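Local coordinates for oxidoreductase, NAD-binding/iron-sulfur cluster-binding protein (Nitratireductor pacificus pht-3B, PDB 6ZXU) that carries out catabolic reductive dehalogenation with a bound cobalamin and two [4Fe-4S] clusters, which probably pass electrons to it, at residues I567-C575 with Q675-R683; P338-M347 with W443-R451. All blocks are in the same frame, centred on the assembly; numbering follows the deposited sequence.

Interaction 1 of 2, residues I567-C575 with Q675-R683; sequences IWKADVEKC and QKLAMYPPR. With SF4 (iron/sulfur cluster), chain E.
The N-cap of helix 572-581, in the ferredoxin-like dicluster part of the chain, is D571, and its carboxylate also holds A678 of the late loop 675-683. OD1 of D571 accepts K574 N at 3.1 Å, the capping bond. OD2 of D571 accepts A678 N at 3.0 Å in a nearly straight bond. The two N-H groups come from opposite faces of the carboxylate, 48° out of its plane for K574 N and 55° for A678 N. CG of D571 lies anti to the backbone N (chi1 -167°), which turns the carboxylate back over the helix start. R700 makes a salt bridge to OD2 and another to OE1 of E573. Y680 OH donates to E573 OE1 too, at a modelled 2.4 Å that is very short and doubtful. V572 CG2 packs on Y680 CD2. L677 packs beside D571 CB, with its CD2 3.6 Å from K574 NZ and its CD1 3.8 Å from K569 O. K574 NZ bonds to N552 O and, through a water, to K676 O. A second water joins A570 O, V572 N and A678 O. An alanine here in place of D571 would remove both oxygens and is likely to leave K574 N uncapped, A678 N without its partner and R700 with only E573 of these two acids. One turn on, C575 SG binds FE1 of the cluster at 2.3 Å, and K569 NZ pairs with D503 and cobalamin. Polar groups at the start of this cluster-binding helix are thus paired by the late loop, R700 and ordered water.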
# COMPACT_ATOMS: atom_id res chain seq x y z
N ILE A 567 24.25 7.57 -1.41
CA ILE A 567 23.10 6.97 -2.06
C ILE A 567 23.54 6.38 -3.41
O ILE A 567 24.54 6.79 -3.97
CB ILE A 567 22.01 8.06 -2.22
CG1 ILE A 567 20.65 7.38 -2.41
CG2 ILE A 567 22.37 9.07 -3.29
CD1 ILE A 567 19.48 8.23 -2.08
N TRP A 568 22.77 5.41 -3.91
CA TRP A 568 22.84 5.02 -5.32
C TRP A 568 21.85 5.93 -6.07
O TRP A 568 20.64 5.76 -5.93
CB TRP A 568 22.40 3.56 -5.53
CG TRP A 568 23.49 2.50 -5.32
CD1 TRP A 568 24.53 2.25 -6.16
CD2 TRP A 568 23.61 1.60 -4.24
NE1 TRP A 568 25.31 1.26 -5.65
CE2 TRP A 568 24.77 0.84 -4.46
CE3 TRP A 568 22.90 1.41 -3.07
CZ2 TRP A 568 25.19 -0.18 -3.59
CZ3 TRP A 568 23.28 0.40 -2.23
CH2 TRP A 568 24.46 -0.35 -2.46
N LYS A 569 22.30 6.91 -6.80
CA LYS A 569 21.37 7.87 -7.39
C LYS A 569 20.93 7.37 -8.75
O LYS A 569 21.73 7.16 -9.67
CB LYS A 569 21.97 9.31 -7.49
CG LYS A 569 20.87 10.35 -7.73
CD LYS A 569 20.10 10.55 -6.43
CE LYS A 569 18.73 11.01 -6.65
NZ LYS A 569 18.01 11.05 -5.36
N ALA A 570 19.65 7.06 -8.86
CA ALA A 570 19.02 6.73 -10.10
C ALA A 570 18.83 8.01 -10.91
O ALA A 570 18.88 9.12 -10.38
CB ALA A 570 17.69 6.10 -9.89
N ASP A 571 18.58 7.85 -12.19
CA ASP A 571 18.29 9.02 -13.09
C ASP A 571 16.80 9.33 -13.04
O ASP A 571 16.00 8.68 -13.68
CB ASP A 571 18.73 8.72 -14.51
CG ASP A 571 18.75 9.96 -15.39
OD1 ASP A 571 17.79 10.77 -15.36
OD2 ASP A 571 19.79 10.17 -16.11
N VAL A 572 16.45 10.33 -12.26
CA VAL A 572 15.09 10.62 -11.99
C VAL A 572 14.38 11.24 -13.19
O VAL A 572 13.16 11.14 -13.33
CB VAL A 572 14.90 11.46 -10.71
CG1 VAL A 572 15.47 10.72 -9.51
CG2 VAL A 572 15.52 12.83 -10.82
N GLU A 573 15.14 11.89 -14.06
CA GLU A 573 14.55 12.41 -15.30
C GLU A 573 14.12 11.27 -16.23
O GLU A 573 13.00 11.31 -16.76
CB GLU A 573 15.54 13.27 -16.00
CG GLU A 573 15.04 13.78 -17.34
CD GLU A 573 16.11 14.66 -18.00
OE1 GLU A 573 17.25 14.85 -17.45
OE2 GLU A 573 15.81 15.17 -19.09
N LYS A 574 14.96 10.27 -16.41
CA LYS A 574 14.60 9.11 -17.25
C LYS A 574 13.45 8.31 -16.66
O LYS A 574 12.44 8.03 -17.37
CB LYS A 574 15.77 8.20 -17.47
CG LYS A 574 16.85 8.80 -18.31
CD LYS A 574 17.71 7.75 -19.00
CE LYS A 574 18.56 7.05 -18.00
NZ LYS A 574 19.63 6.19 -18.60
N CYS A 575 13.48 8.05 -15.34
CA CYS A 575 12.38 7.34 -14.72
C CYS A 575 11.08 8.18 -14.78
O CYS A 575 10.01 7.67 -15.23
CB CYS A 575 12.71 6.91 -13.30
SG CYS A 575 11.32 6.18 -12.47
N GLN A 675 27.98 3.51 -18.13
CA GLN A 675 26.70 4.15 -17.94
C GLN A 675 26.91 5.55 -17.30
O GLN A 675 27.63 5.68 -16.32
CB GLN A 675 25.80 3.33 -17.01
CG GLN A 675 24.45 3.96 -16.73
CD GLN A 675 23.74 3.27 -15.59
OE1 GLN A 675 24.33 2.98 -14.57
NE2 GLN A 675 22.48 2.95 -15.79
N LYS A 676 26.29 6.58 -17.89
CA LYS A 676 26.33 7.93 -17.38
C LYS A 676 24.94 8.42 -17.14
O LYS A 676 24.13 8.57 -18.05
CB LYS A 676 27.04 8.88 -18.35
CG LYS A 676 28.40 8.40 -18.79
CD LYS A 676 29.39 8.28 -17.67
CE LYS A 676 30.68 7.66 -18.21
NZ LYS A 676 31.63 7.30 -17.13
N LEU A 677 24.62 8.64 -15.89
CA LEU A 677 23.35 9.13 -15.45
C LEU A 677 23.47 10.64 -15.07
O LEU A 677 24.56 11.14 -14.80
CB LEU A 677 22.85 8.27 -14.24
CG LEU A 677 22.71 6.76 -14.52
CD1 LEU A 677 22.30 6.09 -13.26
CD2 LEU A 677 21.66 6.42 -15.62
N ALA A 678 22.33 11.32 -15.06
CA ALA A 678 22.23 12.71 -14.64
C ALA A 678 21.65 12.76 -13.21
O ALA A 678 20.81 11.91 -12.85
CB ALA A 678 21.36 13.49 -15.57
N MET A 679 22.17 13.62 -12.38
CA MET A 679 21.64 13.82 -11.03
C MET A 679 21.23 15.28 -10.86
O MET A 679 21.80 16.15 -11.48
CB MET A 679 22.61 13.42 -9.94
CG MET A 679 23.91 14.13 -9.98
SD MET A 679 24.91 14.02 -8.51
CE MET A 679 24.87 12.32 -7.97
N TYR A 680 20.29 15.53 -9.98
CA TYR A 680 19.75 16.86 -9.84
C TYR A 680 19.70 17.22 -8.36
O TYR A 680 18.63 17.25 -7.75
CB TYR A 680 18.39 16.97 -10.49
CG TYR A 680 18.45 16.73 -11.96
CD1 TYR A 680 18.90 17.68 -12.82
CD2 TYR A 680 18.17 15.47 -12.47
CE1 TYR A 680 19.02 17.45 -14.18
CE2 TYR A 680 18.34 15.19 -13.83
CZ TYR A 680 18.78 16.22 -14.68
OH TYR A 680 18.89 15.96 -16.08
N PRO A 681 20.89 17.54 -7.79
CA PRO A 681 20.90 18.02 -6.42
C PRO A 681 20.35 19.43 -6.40
O PRO A 681 20.10 19.99 -7.44
CB PRO A 681 22.38 17.97 -6.05
CG PRO A 681 23.07 18.12 -7.35
CD PRO A 681 22.23 17.47 -8.37
N PRO A 682 20.18 20.04 -5.19
CA PRO A 682 19.61 21.39 -5.12
C PRO A 682 20.11 22.43 -6.12
O PRO A 682 19.31 23.22 -6.62
CB PRO A 682 19.88 21.79 -3.68
CG PRO A 682 19.70 20.48 -2.96
CD PRO A 682 20.34 19.46 -3.84
N ARG A 683 21.37 22.43 -6.44
CA ARG A 683 21.77 23.44 -7.38
C ARG A 683 21.15 23.34 -8.76
O ARG A 683 21.19 24.30 -9.48
CB ARG A 683 23.27 23.50 -7.51
CG ARG A 683 23.96 22.36 -8.09
CD ARG A 683 25.49 22.63 -8.10
NE ARG A 683 25.81 23.60 -9.13
CZ ARG A 683 26.09 23.32 -10.39
NH1 ARG A 683 26.21 22.06 -10.76
NH2 ARG A 683 26.23 24.29 -11.29
FE1 SF4 E . 11.43 3.94 -12.79
FE2 SF4 E . 10.23 1.64 -13.77
FE3 SF4 E . 11.86 1.50 -11.51
FE4 SF4 E . 12.93 1.95 -14.00
S1 SF4 E . 11.84 0.16 -13.30
S2 SF4 E . 13.38 3.04 -12.07
S3 SF4 E . 11.28 3.20 -14.94
S4 SF4 E . 9.97 2.66 -11.74
O HOH W 1 18.71 11.70 -11.12
O HOH W 2 21.67 8.06 -18.92

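Interaction 2 of 2, residues P338-M347 with W443-R451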
# COMPACT_ATOMS: atom_id res chain seq x y z
N PRO A 338 -1.39 7.97 -14.01
CA PRO A 338 -1.72 6.91 -13.09
C PRO A 338 -3.21 6.58 -12.99
O PRO A 338 -3.62 5.75 -12.14
CB PRO A 338 -1.26 7.50 -11.72
CG PRO A 338 -1.54 8.98 -11.85
CD PRO A 338 -1.46 9.29 -13.34
N MET A 339 -3.99 7.19 -13.86
CA MET A 339 -5.46 7.07 -13.80
C MET A 339 -6.06 6.58 -15.11
O MET A 339 -7.19 6.86 -15.43
CB MET A 339 -6.05 8.44 -13.45
CG MET A 339 -5.81 8.80 -11.97
SD MET A 339 -6.78 7.79 -10.91
CE MET A 339 -5.85 7.66 -9.36
N LYS A 340 -5.30 5.81 -15.84
CA LYS A 340 -5.74 5.27 -17.07
C LYS A 340 -6.62 4.03 -16.88
O LYS A 340 -7.43 3.73 -17.72
CB LYS A 340 -4.54 4.87 -17.92
CG LYS A 340 -3.55 5.96 -18.15
CD LYS A 340 -2.55 5.46 -19.23
CE LYS A 340 -1.14 5.90 -19.00
NZ LYS A 340 -0.22 5.57 -20.13
N HIS A 341 -6.47 3.29 -15.77
CA HIS A 341 -7.25 2.08 -15.57
C HIS A 341 -8.46 2.37 -14.70
O HIS A 341 -8.37 3.16 -13.77
CB HIS A 341 -6.37 1.01 -14.93
CG HIS A 341 -7.00 -0.34 -14.89
ND1 HIS A 341 -7.98 -0.67 -13.97
CD2 HIS A 341 -6.79 -1.44 -15.63
CE1 HIS A 341 -8.33 -1.93 -14.14
NE2 HIS A 341 -7.64 -2.41 -15.16
N PRO A 342 -9.63 1.77 -15.01
CA PRO A 342 -10.87 2.06 -14.23
C PRO A 342 -10.82 1.80 -12.73
O PRO A 342 -11.53 2.46 -11.97
CB PRO A 342 -11.89 1.09 -14.84
CG PRO A 342 -11.47 0.97 -16.25
CD PRO A 342 -9.96 0.98 -16.23
N LEU A 343 -10.01 0.85 -12.29
CA LEU A 343 -9.86 0.59 -10.88
C LEU A 343 -9.19 1.73 -10.14
O LEU A 343 -9.66 2.15 -9.08
CB LEU A 343 -9.09 -0.73 -10.66
CG LEU A 343 -8.95 -1.18 -9.21
CD1 LEU A 343 -10.29 -1.41 -8.51
CD2 LEU A 343 -8.11 -2.45 -9.10
N ALA A 344 -8.10 2.24 -10.70
CA ALA A 344 -7.47 3.44 -10.16
C ALA A 344 -8.44 4.66 -10.15
O ALA A 344 -8.53 5.40 -9.18
CB ALA A 344 -6.24 3.77 -10.98
N LEU A 345 -9.18 4.85 -11.22
CA LEU A 345 -10.23 5.88 -11.25
C LEU A 345 -11.27 5.69 -10.14
O LEU A 345 -11.78 6.67 -9.61
CB LEU A 345 -10.93 5.94 -12.63
CG LEU A 345 -10.04 6.57 -13.71
CD1 LEU A 345 -10.53 6.28 -15.09
CD2 LEU A 345 -10.02 8.09 -13.52
N GLY A 346 -11.55 4.47 -9.74
CA GLY A 346 -12.46 4.23 -8.57
C GLY A 346 -11.87 4.72 -7.30
O GLY A 346 -12.59 5.04 -6.36
N MET A 347 -10.53 4.72 -7.20
CA MET A 347 -9.87 5.20 -5.95
C MET A 347 -9.71 6.71 -5.90
O MET A 347 -9.65 7.27 -4.81
CB MET A 347 -8.50 4.56 -5.83
CG MET A 347 -8.59 3.06 -5.69
SD MET A 347 -6.92 2.35 -5.60
CE MET A 347 -6.86 1.03 -6.75
N TRP A 443 -0.91 -2.47 -17.22
CA TRP A 443 -2.13 -1.72 -16.91
C TRP A 443 -2.51 -1.68 -15.46
O TRP A 443 -3.28 -0.82 -15.06
CB TRP A 443 -3.35 -2.16 -17.84
CG TRP A 443 -2.97 -1.85 -19.21
CD1 TRP A 443 -2.48 -2.69 -20.16
CD2 TRP A 443 -2.87 -0.52 -19.75
NE1 TRP A 443 -2.13 -1.95 -21.27
CE2 TRP A 443 -2.32 -0.63 -21.02
CE3 TRP A 443 -3.22 0.72 -19.29
CZ2 TRP A 443 -2.11 0.52 -21.85
CZ3 TRP A 443 -3.02 1.85 -20.09
CH2 TRP A 443 -2.47 1.74 -21.36
N ILE A 444 -1.93 -2.53 -14.64
CA ILE A 444 -2.28 -2.56 -13.22
C ILE A 444 -1.28 -1.79 -12.32
O ILE A 444 -1.47 -1.67 -11.14
CB ILE A 444 -2.47 -4.00 -12.76
CG1 ILE A 444 -3.36 -4.11 -11.49
CG2 ILE A 444 -1.14 -4.70 -12.49
CD1 ILE A 444 -4.72 -3.52 -11.70
N SER A 445 -0.16 -1.37 -12.89
CA SER A 445 0.95 -0.86 -12.09
C SER A 445 0.54 0.32 -11.20
O SER A 445 0.71 0.27 -9.99
CB SER A 445 2.12 -0.44 -12.98
OG SER A 445 3.15 0.12 -12.21
N ALA A 446 -0.05 1.32 -11.80
CA ALA A 446 -0.47 2.46 -11.05
C ALA A 446 -1.59 2.13 -10.06
O ALA A 446 -1.68 2.78 -9.00
CB ALA A 446 -0.94 3.57 -11.94
N SER A 447 -2.42 1.13 -10.36
CA SER A 447 -3.43 0.71 -9.38
C SER A 447 -2.80 0.08 -8.16
O SER A 447 -3.34 0.21 -7.04
CB SER A 447 -4.45 -0.28 -10.06
OG SER A 447 -5.33 0.38 -10.94
N GLN A 448 -1.67 -0.60 -8.31
CA GLN A 448 -0.93 -1.09 -7.16
C GLN A 448 -0.39 0.04 -6.31
O GLN A 448 -0.49 0.02 -5.08
CB GLN A 448 0.22 -2.02 -7.58
CG GLN A 448 -0.24 -3.39 -8.12
CD GLN A 448 0.85 -4.48 -8.02
OE1 GLN A 448 1.60 -4.70 -8.98
NE2 GLN A 448 0.95 -5.14 -6.83
N SER A 449 0.14 1.05 -6.94
CA SER A 449 0.61 2.27 -6.21
C SER A 449 -0.53 2.96 -5.49
O SER A 449 -0.42 3.31 -4.31
CB SER A 449 1.25 3.26 -7.20
OG SER A 449 2.42 2.73 -7.73
N MET A 450 -1.65 3.14 -6.17
CA MET A 450 -2.76 3.95 -5.62
C MET A 450 -3.47 3.25 -4.50
O MET A 450 -3.91 3.91 -3.56
CB MET A 450 -3.76 4.32 -6.73
CG MET A 450 -3.27 5.30 -7.77
SD MET A 450 -2.85 6.93 -7.04
CE MET A 450 -1.18 7.23 -7.78
N ARG A 451 -3.66 1.93 -4.61
CA ARG A 451 -4.22 1.19 -3.49
C ARG A 451 -3.42 1.46 -2.21
O ARG A 451 -3.96 1.77 -1.18
CB ARG A 451 -4.24 -0.29 -3.77
CG ARG A 451 -4.57 -1.13 -2.52
CD ARG A 451 -4.21 -2.57 -2.59
NE ARG A 451 -4.12 -3.19 -1.28
CZ ARG A 451 -3.00 -3.17 -0.53
NH1 ARG A 451 -1.87 -2.63 -1.02
NH2 ARG A 451 -2.98 -3.71 0.66
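CG of M347 lies anti to its carbonyl carbon (chi1 -63°), and the chain bends at chi3, which lays the thioether against the backbone of helix 445-469. SD of M347 comes within 3.4 Å of R451 N, and CE of M347 sits 3.6 Å from S447 O. For H341, chi1 -171° puts the ring beside its carbonyl carbon, within reach of L343 N. H341 is the N-cap, and its ND1 accepts L343 N at 3.0 Å, while NE2 bonds to F642 O. CB of H341 also rests 3.6 Å from W443 O. Between the two helices the small residues meet: A344 CB is 3.5 Å from S447 OG. The helices run side by side in the same direction, 23° apart. At the edge of the W443 ring, near its plane, K340 CD touches CZ3 at 3.7 Å. Just before K340, the M339 and M450 side chains cross at about a right angle, with M339 CE 3.8 Å from M450 CG, and P338 packs on A446 and M450 CE. S449 touches cobalamin but not segment 338-347. No clear hydrogen bond joins the segments, which meet mainly by van der Waals packing. The polar ends lead elsewhere: K340 NZ to G585 O, W443 NE1 to T658 and R451 to D118. The two bonds of the H341 ring probably fix its rotation and are consistent with a proton on NE2.

From the N terminus, interaction 2 comes first. It closes a loop of 95 residues that includes helix 376-390 and strands 394-399 and 422-429, and joins helix 342-354 to helix 445-469. Interaction 1 opens only after that loop is closed. It spans 99 residues and ties the cluster-binding region to the late loop ahead of helix 700-709. The two loops are in series and neither nest nor cross. The centres of the two contacts are 27 Å apart and their nearest atoms about 10 Å. They are still connected: strand 645-647, inside the second loop, packs on K340 and W443. Both also border cobalamin, through S449 and K569.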